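Long-range contacts in gamma-glutamyl phosphate reductase (Saccharomyces cerevisiae, PDB 1VLU), which catalyses the NADPH-dependent reduction of gamma-glutamyl phosphate to glutamate gamma-semialdehyde, the second step from glutamate towards proline: residues H54-A59 with R168-I173; L222-K227 with N271-L276; Y245-A250 with T352-A357. One frame throughout, in Å; residues are numbered along the deposited sequence.

Contact 1 (H54-A59 with R168-I173); sequences HAIEEA and REMAKI
I56, A55 and A59 on helix 53-69 meet E169, M170 and I173 on helix 164-185 in a buried, near-antiparallel helix-helix packing. The segment axes approach to 9.5 Å with 153° between their N-to-C directions, and the closest backbone pair is I56 with E169, their CA atoms 6.0 Å apart. Helix 164-185 connects the parallel neighbouring strands 154-158 and 192-194 of the mixed sheet, a beta-alpha-beta unit, and helix 53-69 packs on it.

I56 carries the contact with M170 and I173. Its CG1 sits beside the backbone N (chi1 -64°), and from there CD1 reaches the CD1 of I173 at 3.7 Å, branch end against branch end. I56 CG1 also lies 4.1 Å from M170 CG, where the two chains run at about a right angle; M170 is a selenomethionine, and its CG methylene makes this touch. L49 of helix 35-51 and F88 of helix 87-100 also pack on I56.

E169 meets A55 and A59 with its CG methylene, which is 4.0 Å from the A59 CB and borders the A55 carbonyl O, which already accepts the helix bond from A59 N. A bend at chi2 (-43°) brings the carboxylate toward A55, E169 OE1 lying 4.1 Å from the A55 CB. Cohesion therefore comes from dispersion and shape: even the glutamate contributes mainly its hydrocarbon portion.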
ATOM      1  N   HIS A  54     -42.259   3.246   6.892  1.00 50.47           N
ATOM      2  CA  HIS A  54     -42.849   2.788   8.128  1.00 50.67           C
ATOM      3  C   HIS A  54     -42.078   1.611   8.742  1.00 49.66           C
ATOM      4  O   HIS A  54     -41.856   1.582   9.951  1.00 49.23           O
ATOM      5  CB  HIS A  54     -44.312   2.436   7.902  1.00 52.66           C
ATOM      6  CG  HIS A  54     -45.025   2.044   9.153  1.00 60.85           C
ATOM      7  ND1 HIS A  54     -45.242   0.728   9.504  1.00 65.53           N
ATOM      8  CD2 HIS A  54     -45.529   2.794  10.162  1.00 66.24           C
ATOM      9  CE1 HIS A  54     -45.875   0.686  10.662  1.00 67.79           C
ATOM     10  NE2 HIS A  54     -46.062   1.925  11.082  1.00 66.81           N
ATOM     11  N   ALA A  55     -41.655   0.662   7.908  1.00 48.98           N
ATOM     12  CA  ALA A  55     -40.835  -0.463   8.363  1.00 48.31           C
ATOM     13  C   ALA A  55     -39.450  -0.007   8.870  1.00 48.91           C
ATOM     14  O   ALA A  55     -38.945  -0.536   9.872  1.00 50.00           O
ATOM     15  CB  ALA A  55     -40.691  -1.514   7.247  1.00 48.14           C
ATOM     16  N   ILE A  56     -38.844   0.959   8.175  1.00 46.99           N
ATOM     17  CA  ILE A  56     -37.575   1.558   8.600  1.00 46.25           C
ATOM     18  C   ILE A  56     -37.717   2.290   9.950  1.00 47.40           C
ATOM     19  O   ILE A  56     -36.879   2.103  10.854  1.00 46.93           O
ATOM     20  CB  ILE A  56     -36.969   2.513   7.522  1.00 44.97           C
ATOM     21  CG1 ILE A  56     -36.587   1.758   6.241  1.00 45.07           C
ATOM     22  CG2 ILE A  56     -35.718   3.178   8.049  1.00 43.02           C
ATOM     23  CD1 ILE A  56     -36.616   2.637   4.968  1.00 45.63           C
ATOM     24  N   GLU A  57     -38.767   3.115  10.064  1.00 46.97           N
ATOM     25  CA  GLU A  57     -39.112   3.834  11.303  1.00 48.42           C
ATOM     26  C   GLU A  57     -39.291   2.940  12.530  1.00 46.38           C
ATOM     27  O   GLU A  57     -38.884   3.308  13.640  1.00 44.68           O
ATOM     28  CB  GLU A  57     -40.374   4.687  11.107  1.00 48.88           C
ATOM     29  CG  GLU A  57     -40.677   5.649  12.268  1.00 55.11           C
ATOM     30  CD  GLU A  57     -41.462   6.896  11.838  1.00 65.44           C
ATOM     31  OE1 GLU A  57     -41.766   7.036  10.626  1.00 66.15           O
ATOM     32  OE2 GLU A  57     -41.763   7.745  12.714  1.00 60.65           O
ATOM     33  N   GLU A  58     -39.904   1.778  12.331  1.00 46.17           N
ATOM     34  CA  GLU A  58     -40.089   0.830  13.415  1.00 47.93           C
ATOM     35  C   GLU A  58     -38.754   0.249  13.864  1.00 46.97           C
ATOM     36  O   GLU A  58     -38.554   0.015  15.051  1.00 49.41           O
ATOM     37  CB  GLU A  58     -41.028  -0.289  12.997  1.00 47.86           C
ATOM     38  CG  GLU A  58     -42.517   0.067  13.016  1.00 55.46           C
ATOM     39  CD  GLU A  58     -43.397  -1.075  12.503  1.00 54.48           C
ATOM     40  OE1 GLU A  58     -42.872  -1.960  11.779  1.00 64.47           O
ATOM     41  OE2 GLU A  58     -44.610  -1.093  12.821  1.00 62.49           O
ATOM     42  N   ALA A  59     -37.850   0.013  12.914  1.00 45.01           N
ATOM     43  CA  ALA A  59     -36.544  -0.583  13.198  1.00 44.74           C
ATOM     44  C   ALA A  59     -35.638   0.421  13.901  1.00 45.06           C
ATOM     45  O   ALA A  59     -34.863   0.066  14.793  1.00 43.86           O
ATOM     46  CB  ALA A  59     -35.889  -1.075  11.909  1.00 43.44           C
ATOM     47  N   ARG A 168     -30.026  -3.217   8.971  1.00 48.94           N
ATOM     48  CA  ARG A 168     -30.721  -4.422   8.465  1.00 51.89           C
ATOM     49  C   ARG A 168     -31.893  -4.145   7.514  1.00 50.44           C
ATOM     50  O   ARG A 168     -31.925  -4.658   6.399  1.00 50.70           O
ATOM     51  CB  ARG A 168     -31.253  -5.273   9.641  1.00 51.39           C
ATOM     52  CG  ARG A 168     -31.431  -6.774   9.319  1.00 53.10           C
ATOM     53  CD  ARG A 168     -32.397  -7.560  10.269  1.00 57.44           C
ATOM     54  NE  ARG A 168     -32.341  -7.210  11.703  1.00 71.01           N
ATOM     55  CZ  ARG A 168     -31.258  -7.298  12.487  1.00 75.34           C
ATOM     56  NH1 ARG A 168     -30.081  -7.698  12.003  1.00 68.88           N
ATOM     57  NH2 ARG A 168     -31.350  -6.955  13.769  1.00 78.03           N
ATOM     58  N   GLU A 169     -32.868  -3.365   7.973  1.00 50.05           N
ATOM     59  CA  GLU A 169     -34.003  -2.997   7.142  1.00 50.23           C
ATOM     60  C   GLU A 169     -33.640  -2.270   5.837  1.00 50.50           C
ATOM     61  O   GLU A 169     -34.163  -2.592   4.770  1.00 50.38           O
ATOM     62  CB  GLU A 169     -35.025  -2.187   7.946  1.00 50.07           C
ATOM     63  CG  GLU A 169     -36.202  -3.009   8.384  1.00 62.11           C
ATOM     64  CD  GLU A 169     -36.707  -3.930   7.276  1.00 74.75           C
ATOM     65  OE1 GLU A 169     -37.223  -3.408   6.252  1.00 76.49           O
ATOM     66  OE2 GLU A 169     -36.567  -5.172   7.428  1.00 74.69           O
HETATM   67  N   MSE A 170     -32.748  -1.291   5.931  1.00 51.40           N
HETATM   68  CA  MSE A 170     -32.306  -0.515   4.772  1.00 53.33           C
HETATM   69  C   MSE A 170     -31.496  -1.337   3.793  1.00 48.79           C
HETATM   70  O   MSE A 170     -31.723  -1.241   2.599  1.00 48.94           O
HETATM   71  CB  MSE A 170     -31.543   0.739   5.205  1.00 50.50           C
HETATM   72  CG  MSE A 170     -32.474   1.782   5.830  1.00 52.42           C
HETATM   73 SE   MSE A 170     -31.596   3.462   6.396  1.00 67.61          SE
HETATM   74  CE  MSE A 170     -31.465   4.358   4.601  1.00 59.00           C
ATOM     75  N   ALA A 171     -30.556  -2.130   4.295  1.00 48.01           N
ATOM     76  CA  ALA A 171     -29.820  -3.099   3.474  1.00 49.16           C
ATOM     77  C   ALA A 171     -30.748  -4.011   2.675  1.00 50.86           C
ATOM     78  O   ALA A 171     -30.554  -4.187   1.486  1.00 53.81           O
ATOM     79  CB  ALA A 171     -28.895  -3.939   4.331  1.00 47.30           C
ATOM     80  N   LYS A 172     -31.760  -4.576   3.331  1.00 51.11           N
ATOM     81  CA  LYS A 172     -32.740  -5.432   2.675  1.00 52.00           C
ATOM     82  C   LYS A 172     -33.377  -4.731   1.471  1.00 51.83           C
ATOM     83  O   LYS A 172     -33.514  -5.320   0.402  1.00 52.26           O
ATOM     84  CB  LYS A 172     -33.825  -5.870   3.672  1.00 49.80           C
ATOM     85  CG  LYS A 172     -34.797  -6.916   3.112  1.00 55.56           C
ATOM     86  CD  LYS A 172     -35.869  -7.348   4.123  1.00 53.11           C
ATOM     87  N   ILE A 173     -33.753  -3.468   1.652  1.00 49.22           N
ATOM     88  CA  ILE A 173     -34.454  -2.724   0.612  1.00 47.85           C
ATOM     89  C   ILE A 173     -33.545  -2.380  -0.576  1.00 49.13           C
ATOM     90  O   ILE A 173     -33.980  -2.443  -1.727  1.00 50.89           O
ATOM     91  CB  ILE A 173     -35.123  -1.441   1.190  1.00 48.24           C
ATOM     92  CG1 ILE A 173     -36.156  -1.808   2.265  1.00 43.39           C
ATOM     93  CG2 ILE A 173     -35.777  -0.625   0.094  1.00 42.16           C
ATOM     94  CD1 ILE A 173     -36.379  -0.697   3.271  1.00 42.70           C
TER

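Contact 2 (L222-K227 with N271-L276); sequences LVRKIK and NAMETL
V223, the first residue of helix segment 222-227 to touch the other side, places its CG1 4.0 Å from the selenium of M273, a selenomethionine. The valine branch meets the M273 chain obliquely there.

R224 follows and carries the polar part of the contact. Its chain is extended from CG to NE, long enough to bring the guanidinium from the helix to the backbone of strand 274-278. On the way, the R224 and M273 chains run alongside one another, pointing opposite ways, the selenium 3.9 Å from R224 CG, while M273 CB sits over one face of the guanidinium, 4.0 Å above its plane and nearer the border of the group than its middle. Two bonds leave the guanidinium edge. NH2 donates to E274 O at 2.7 Å, and NH1 donates to T275 OG1 at 3.0 Å with an N-H...O angle of 157°. Both acceptors lie near the guanidinium plane, although NH2 stands 56° above the carbonyl plane of E274. NE forms a salt bridge to D345, so all three nitrogens are engaged and rotation of the group is restricted.

One turn on, K227 sets its CG 3.7 Å from M273 CE, the two chains crossing at about a right angle. The bend at chi2 (-72°) then leads the lysine end away from segment 271-276.

Helix 220-228 comes just after strand 213-217 of the mixed sheet, probably the cofactor-binding part as in aldehyde dehydrogenase relatives. Strand 274-278 belongs to the parallel sheet, probably the catalytic part, where it runs between strands 242-246 and 347-350: M273 and T275 bond through their backbones to C242, E274 and L276 to A347. The contact thus bridges the two parts.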
ATOM      1  N   LEU A 222     -12.431   6.873  15.927  1.00 67.07           N
ATOM      2  CA  LEU A 222     -12.660   5.926  14.833  1.00 65.04           C
ATOM      3  C   LEU A 222     -11.629   6.109  13.713  1.00 64.12           C
ATOM      4  O   LEU A 222     -11.059   5.128  13.232  1.00 65.41           O
ATOM      5  CB  LEU A 222     -14.085   6.063  14.273  1.00 64.69           C
ATOM      6  CG  LEU A 222     -14.403   5.202  13.034  1.00 67.71           C
ATOM      7  CD1 LEU A 222     -14.590   3.707  13.406  1.00 61.12           C
ATOM      8  CD2 LEU A 222     -15.593   5.742  12.237  1.00 62.63           C
ATOM      9  N   VAL A 223     -11.408   7.363  13.310  1.00 61.68           N
ATOM     10  CA  VAL A 223     -10.391   7.725  12.324  1.00 61.67           C
ATOM     11  C   VAL A 223      -8.997   7.238  12.737  1.00 61.21           C
ATOM     12  O   VAL A 223      -8.315   6.598  11.947  1.00 61.47           O
ATOM     13  CB  VAL A 223     -10.344   9.248  12.064  1.00 59.33           C
ATOM     14  CG1 VAL A 223      -9.359   9.558  10.944  1.00 66.33           C
ATOM     15  CG2 VAL A 223     -11.699   9.753  11.687  1.00 61.44           C
ATOM     16  N   ARG A 224      -8.595   7.539  13.973  1.00 61.22           N
ATOM     17  CA  ARG A 224      -7.318   7.087  14.540  1.00 61.05           C
ATOM     18  C   ARG A 224      -7.152   5.588  14.507  1.00 60.03           C
ATOM     19  O   ARG A 224      -6.087   5.084  14.183  1.00 61.63           O
ATOM     20  CB  ARG A 224      -7.179   7.551  15.986  1.00 61.46           C
ATOM     21  CG  ARG A 224      -6.758   8.973  16.123  1.00 58.06           C
ATOM     22  CD  ARG A 224      -6.840   9.426  17.569  1.00 60.28           C
ATOM     23  NE  ARG A 224      -6.420  10.819  17.648  1.00 60.93           N
ATOM     24  CZ  ARG A 224      -5.208  11.223  18.004  1.00 57.48           C
ATOM     25  NH1 ARG A 224      -4.274  10.344  18.362  1.00 57.97           N
ATOM     26  NH2 ARG A 224      -4.941  12.521  18.011  1.00 68.49           N
ATOM     27  N   LYS A 225      -8.213   4.878  14.857  1.00 61.16           N
ATOM     28  CA  LYS A 225      -8.200   3.419  14.840  1.00 60.88           C
ATOM     29  C   LYS A 225      -8.010   2.905  13.414  1.00 59.62           C
ATOM     30  O   LYS A 225      -7.171   2.034  13.182  1.00 59.42           O
ATOM     31  CB  LYS A 225      -9.479   2.856  15.474  1.00 59.62           C
ATOM     32  CG  LYS A 225      -9.369   1.401  15.916  1.00 64.66           C
ATOM     33  N   ILE A 226      -8.796   3.445  12.476  1.00 58.84           N
ATOM     34  CA  ILE A 226      -8.705   3.090  11.060  1.00 57.39           C
ATOM     35  C   ILE A 226      -7.310   3.386  10.517  1.00 59.44           C
ATOM     36  O   ILE A 226      -6.700   2.531   9.902  1.00 59.79           O
ATOM     37  CB  ILE A 226      -9.795   3.817  10.198  1.00 57.82           C
ATOM     38  CG1 ILE A 226     -11.186   3.231  10.468  1.00 54.97           C
ATOM     39  CG2 ILE A 226      -9.473   3.738   8.678  1.00 49.34           C
ATOM     40  CD1 ILE A 226     -12.336   4.187  10.119  1.00 56.58           C
ATOM     41  N   LYS A 227      -6.805   4.593  10.744  1.00 61.97           N
ATOM     42  CA  LYS A 227      -5.462   4.945  10.297  1.00 65.48           C
ATOM     43  C   LYS A 227      -4.384   3.965  10.754  1.00 68.57           C
ATOM     44  O   LYS A 227      -3.502   3.620   9.979  1.00 70.45           O
ATOM     45  CB  LYS A 227      -5.112   6.377  10.713  1.00 65.80           C
ATOM     46  CG  LYS A 227      -4.996   7.329   9.548  1.00 70.02           C
ATOM     47  CD  LYS A 227      -3.715   6.993   8.791  1.00 76.11           C
ATOM     48  CE  LYS A 227      -3.615   7.661   7.458  1.00 72.03           C
ATOM     49  NZ  LYS A 227      -2.553   6.951   6.703  1.00 77.05           N
ATOM     50  N   ASN A 271      -6.044  20.558  10.189  1.00108.52           N
ATOM     51  CA  ASN A 271      -6.602  19.200  10.111  1.00106.88           C
ATOM     52  C   ASN A 271      -5.506  18.129  10.243  1.00104.52           C
ATOM     53  O   ASN A 271      -4.973  17.635   9.239  1.00104.88           O
ATOM     54  CB  ASN A 271      -7.406  19.020   8.808  1.00107.49           C
ATOM     55  CG  ASN A 271      -7.969  17.607   8.646  1.00108.95           C
ATOM     56  OD1 ASN A 271      -9.006  17.268   9.221  1.00109.77           O
ATOM     57  ND2 ASN A 271      -7.289  16.784   7.850  1.00106.03           N
ATOM     58  N   ALA A 272      -5.171  17.783  11.486  1.00100.58           N
ATOM     59  CA  ALA A 272      -4.089  16.841  11.774  1.00 96.31           C
ATOM     60  C   ALA A 272      -4.375  16.071  13.060  1.00 92.55           C
ATOM     61  O   ALA A 272      -5.088  16.570  13.933  1.00 92.95           O
ATOM     62  CB  ALA A 272      -2.745  17.575  11.866  1.00 96.45           C
HETATM   63  N   MSE A 273      -3.827  14.858  13.160  1.00 87.29           N
HETATM   64  CA  MSE A 273      -4.000  14.006  14.339  1.00 84.05           C
HETATM   65  C   MSE A 273      -2.728  13.949  15.166  1.00 77.01           C
HETATM   66  O   MSE A 273      -1.700  13.440  14.710  1.00 76.95           O
HETATM   67  CB  MSE A 273      -4.385  12.590  13.931  1.00 83.47           C
HETATM   68  CG  MSE A 273      -5.762  12.444  13.322  1.00 85.79           C
HETATM   69 SE   MSE A 273      -5.945  10.625  12.644  1.00 94.61          SE
HETATM   70  CE  MSE A 273      -4.739  10.704  11.065  1.00 85.44           C
ATOM     71  N   GLU A 274      -2.805  14.461  16.386  1.00 69.59           N
ATOM     72  CA  GLU A 274      -1.628  14.629  17.224  1.00 65.36           C
ATOM     73  C   GLU A 274      -1.795  13.923  18.560  1.00 59.93           C
ATOM     74  O   GLU A 274      -2.871  13.933  19.141  1.00 58.09           O
ATOM     75  CB  GLU A 274      -1.363  16.112  17.484  1.00 67.60           C
ATOM     76  CG  GLU A 274      -1.318  16.993  16.241  1.00 78.90           C
ATOM     77  CD  GLU A 274       0.090  17.267  15.732  1.00 92.81           C
ATOM     78  OE1 GLU A 274       1.072  17.009  16.473  1.00 96.44           O
ATOM     79  OE2 GLU A 274       0.204  17.755  14.580  1.00 98.29           O
ATOM     80  N   THR A 275      -0.720  13.307  19.027  1.00 56.07           N
ATOM     81  CA  THR A 275      -0.652  12.778  20.378  1.00 51.93           C
ATOM     82  C   THR A 275       0.475  13.470  21.136  1.00 50.41           C
ATOM     83  O   THR A 275       1.554  13.715  20.593  1.00 48.55           O
ATOM     84  CB  THR A 275      -0.481  11.242  20.396  1.00 51.47           C
ATOM     85  OG1 THR A 275      -1.536  10.645  19.633  1.00 52.74           O
ATOM     86  CG2 THR A 275      -0.562  10.697  21.821  1.00 51.17           C
ATOM     87  N   LEU A 276       0.177  13.822  22.382  1.00 49.43           N
ATOM     88  CA  LEU A 276       1.156  14.322  23.321  1.00 47.82           C
ATOM     89  C   LEU A 276       1.540  13.184  24.238  1.00 45.38           C
ATOM     90  O   LEU A 276       0.707  12.673  24.973  1.00 46.02           O
ATOM     91  CB  LEU A 276       0.537  15.440  24.155  1.00 48.62           C
ATOM     92  CG  LEU A 276       1.420  16.611  24.561  1.00 48.60           C
ATOM     93  CD1 LEU A 276       2.062  17.237  23.349  1.00 50.02           C
ATOM     94  CD2 LEU A 276       0.545  17.616  25.234  1.00 52.46           C
TER

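Contact 3 (Y245-A250 with T352-A357); sequences YLDEDA and TSTESA
Y245 lays one face of its ring over the CB methyl of A357, a CH-pi contact with CB 3.6 Å from the ring centroid and 17° off the ring normal. The CG of Y245, anti to the backbone N (chi1 174°), carries the ring out from strand 242-246 toward helix 354-361. D247 CA lies 3.6 Å from the plane of the Y245 ring on the opposite face, near the ring's border, so the ring is flanked by its own chain and the helix.

At the far end, Y245 OH reaches the backbone where the helix begins, 3.1 Å from S353 C, but the angles to S353 O and T354 N are poor for hydrogen bonding. Y245 OH bonds instead to N279 ND2 and makes a weak hydrogen bond to D247 OD1 at 2.7 Å. The carboxylate of D247 is held on its other oxygen, OD2, by T374 and N379. T354 OG1 comes within 3.8 Å of Y245 CE2, the two side chains crossing at about a right angle. S353 is the N-cap: S356 N donates to S353 OG at 3.1 Å, fixing the first turn that the tyrosine meets.

Strand 242-246 lies between strands 274-278 and 369-373 of the parallel sheet. Helix 354-361 is the connection of a beta-alpha-beta crossover from strand 347-350 to strand 369-373, and F383 of helix 377-386 packs against both Y245 and T354.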
ATOM      1  N   TYR A 245       6.873  13.772  22.172  1.00 43.87           N
ATOM      2  CA  TYR A 245       7.290  13.262  23.462  1.00 42.10           C
ATOM      3  C   TYR A 245       7.951  14.345  24.305  1.00 41.56           C
ATOM      4  O   TYR A 245       8.989  14.890  23.940  1.00 42.00           O
ATOM      5  CB  TYR A 245       8.208  12.058  23.299  1.00 38.69           C
ATOM      6  CG  TYR A 245       8.810  11.563  24.603  1.00 37.93           C
ATOM      7  CD1 TYR A 245       8.001  11.219  25.691  1.00 35.75           C
ATOM      8  CD2 TYR A 245      10.188  11.420  24.740  1.00 32.29           C
ATOM      9  CE1 TYR A 245       8.548  10.758  26.871  1.00 30.16           C
ATOM     10  CE2 TYR A 245      10.739  10.955  25.905  1.00 37.63           C
ATOM     11  CZ  TYR A 245       9.917  10.629  26.975  1.00 36.43           C
ATOM     12  OH  TYR A 245      10.483  10.157  28.147  1.00 38.74           O
ATOM     13  N   LEU A 246       7.320  14.646  25.435  1.00 42.98           N
ATOM     14  CA  LEU A 246       7.822  15.596  26.415  1.00 41.65           C
ATOM     15  C   LEU A 246       8.542  14.834  27.519  1.00 40.24           C
ATOM     16  O   LEU A 246       7.928  14.301  28.433  1.00 39.34           O
ATOM     17  CB  LEU A 246       6.667  16.410  26.994  1.00 41.30           C
ATOM     18  CG  LEU A 246       5.769  17.135  25.994  1.00 45.21           C
ATOM     19  CD1 LEU A 246       4.758  17.992  26.724  1.00 47.81           C
ATOM     20  CD2 LEU A 246       6.601  17.997  25.064  1.00 42.88           C
ATOM     21  N   ASP A 247       9.862  14.804  27.400  1.00 40.60           N
ATOM     22  CA  ASP A 247      10.744  13.999  28.218  1.00 41.20           C
ATOM     23  C   ASP A 247      10.831  14.526  29.644  1.00 42.44           C
ATOM     24  O   ASP A 247      10.476  15.680  29.925  1.00 41.79           O
ATOM     25  CB  ASP A 247      12.134  13.996  27.567  1.00 40.81           C
ATOM     26  CG  ASP A 247      13.054  12.906  28.108  1.00 47.47           C
ATOM     27  OD1 ASP A 247      12.582  11.817  28.541  1.00 49.32           O
ATOM     28  OD2 ASP A 247      14.277  13.147  28.082  1.00 55.74           O
ATOM     29  N   GLU A 248      11.306  13.674  30.549  1.00 43.72           N
ATOM     30  CA  GLU A 248      11.591  14.079  31.919  1.00 45.98           C
ATOM     31  C   GLU A 248      12.383  15.407  31.977  1.00 45.17           C
ATOM     32  O   GLU A 248      12.084  16.266  32.796  1.00 44.48           O
ATOM     33  CB  GLU A 248      12.321  12.953  32.647  1.00 43.85           C
ATOM     34  CG  GLU A 248      12.847  13.347  34.007  1.00 50.10           C
ATOM     35  CD  GLU A 248      13.528  12.212  34.743  1.00 51.32           C
ATOM     36  OE1 GLU A 248      13.354  11.033  34.340  1.00 57.98           O
ATOM     37  OE2 GLU A 248      14.234  12.509  35.742  1.00 60.02           O
ATOM     38  N   ASP A 249      13.356  15.573  31.080  1.00 46.18           N
ATOM     39  CA  ASP A 249      14.184  16.780  31.018  1.00 46.83           C
ATOM     40  C   ASP A 249      13.782  17.780  29.934  1.00 46.04           C
ATOM     41  O   ASP A 249      14.615  18.586  29.503  1.00 47.26           O
ATOM     42  CB  ASP A 249      15.650  16.411  30.830  1.00 47.52           C
ATOM     43  CG  ASP A 249      16.142  15.442  31.877  1.00 55.68           C
ATOM     44  OD1 ASP A 249      15.776  15.598  33.067  1.00 62.89           O
ATOM     45  OD2 ASP A 249      16.904  14.527  31.508  1.00 63.78           O
ATOM     46  N   ALA A 250      12.523  17.725  29.495  1.00 42.53           N
ATOM     47  CA  ALA A 250      11.937  18.790  28.689  1.00 42.71           C
ATOM     48  C   ALA A 250      12.051  20.156  29.364  1.00 44.54           C
ATOM     49  O   ALA A 250      11.722  20.314  30.548  1.00 45.54           O
ATOM     50  CB  ALA A 250      10.478  18.497  28.386  1.00 40.27           C
ATOM     51  N   THR A 352       6.684   6.765  30.110  1.00 50.50           N
ATOM     52  CA  THR A 352       7.581   6.832  31.266  1.00 50.36           C
ATOM     53  C   THR A 352       9.076   6.791  30.947  1.00 49.90           C
ATOM     54  O   THR A 352       9.909   6.848  31.852  1.00 50.88           O
ATOM     55  CB  THR A 352       7.249   5.720  32.275  1.00 51.23           C
ATOM     56  OG1 THR A 352       7.089   4.486  31.564  1.00 56.98           O
ATOM     57  CG2 THR A 352       5.954   6.038  33.005  1.00 48.03           C
ATOM     58  N   SER A 353       9.421   6.703  29.668  1.00 49.98           N
ATOM     59  CA  SER A 353      10.830   6.732  29.249  1.00 49.52           C
ATOM     60  C   SER A 353      10.905   7.065  27.762  1.00 48.13           C
ATOM     61  O   SER A 353       9.867   7.147  27.100  1.00 47.46           O
ATOM     62  CB  SER A 353      11.500   5.380  29.531  1.00 49.32           C
ATOM     63  OG  SER A 353      10.851   4.343  28.809  1.00 48.84           O
ATOM     64  N   THR A 354      12.121   7.249  27.244  1.00 46.77           N
ATOM     65  CA  THR A 354      12.336   7.433  25.804  1.00 45.43           C
ATOM     66  C   THR A 354      11.944   6.162  25.044  1.00 46.64           C
ATOM     67  O   THR A 354      11.217   6.240  24.047  1.00 47.91           O
ATOM     68  CB  THR A 354      13.779   7.897  25.489  1.00 43.23           C
ATOM     69  OG1 THR A 354      14.033   9.108  26.204  1.00 45.07           O
ATOM     70  CG2 THR A 354      13.953   8.199  24.023  1.00 39.37           C
ATOM     71  N   GLU A 355      12.389   5.009  25.549  1.00 46.44           N
ATOM     72  CA  GLU A 355      12.050   3.691  25.012  1.00 48.36           C
ATOM     73  C   GLU A 355      10.554   3.440  24.922  1.00 47.51           C
ATOM     74  O   GLU A 355      10.072   2.861  23.944  1.00 50.45           O
ATOM     75  CB  GLU A 355      12.705   2.574  25.831  1.00 48.22           C
ATOM     76  CG  GLU A 355      14.219   2.691  25.934  1.00 61.16           C
ATOM     77  CD  GLU A 355      14.711   3.599  27.084  1.00 73.94           C
ATOM     78  OE1 GLU A 355      14.193   4.728  27.277  1.00 69.01           O
ATOM     79  OE2 GLU A 355      15.650   3.175  27.796  1.00 82.21           O
ATOM     80  N   SER A 356       9.815   3.867  25.934  1.00 46.39           N
ATOM     81  CA  SER A 356       8.371   3.719  25.915  1.00 46.21           C
ATOM     82  C   SER A 356       7.692   4.639  24.872  1.00 46.59           C
ATOM     83  O   SER A 356       6.776   4.216  24.163  1.00 46.45           O
ATOM     84  CB  SER A 356       7.800   3.933  27.314  1.00 45.95           C
ATOM     85  OG  SER A 356       6.388   4.011  27.254  1.00 50.31           O
ATOM     86  N   ALA A 357       8.141   5.892  24.792  1.00 46.39           N
ATOM     87  CA  ALA A 357       7.722   6.813  23.729  1.00 44.78           C
ATOM     88  C   ALA A 357       7.977   6.259  22.325  1.00 45.61           C
ATOM     89  O   ALA A 357       7.119   6.371  21.450  1.00 46.96           O
ATOM     90  CB  ALA A 357       8.422   8.156  23.899  1.00 43.64           C
TER

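How the contacts relate
From the N terminus, contact 1 comes first, closing a loop of 108 residues between two helices before contact 2 opens at 222. Contact 2 spans 43 residues, and contact 3 opens within that span, at 245, to close only at 352-357, so these two cross. Contact 2 joins helix 220-228, just after the mixed sheet, to the parallel sheet, while contact 3 stays within the parallel-sheet part. Their strands, 274-278 and 242-246, are neighbours, and L276 CG lies 4.2 Å from L246 CD1. Contact 1 stands apart among helices beside the mixed sheet, its centre 33 Å from that of contact 2 and 52 Å from that of contact 3.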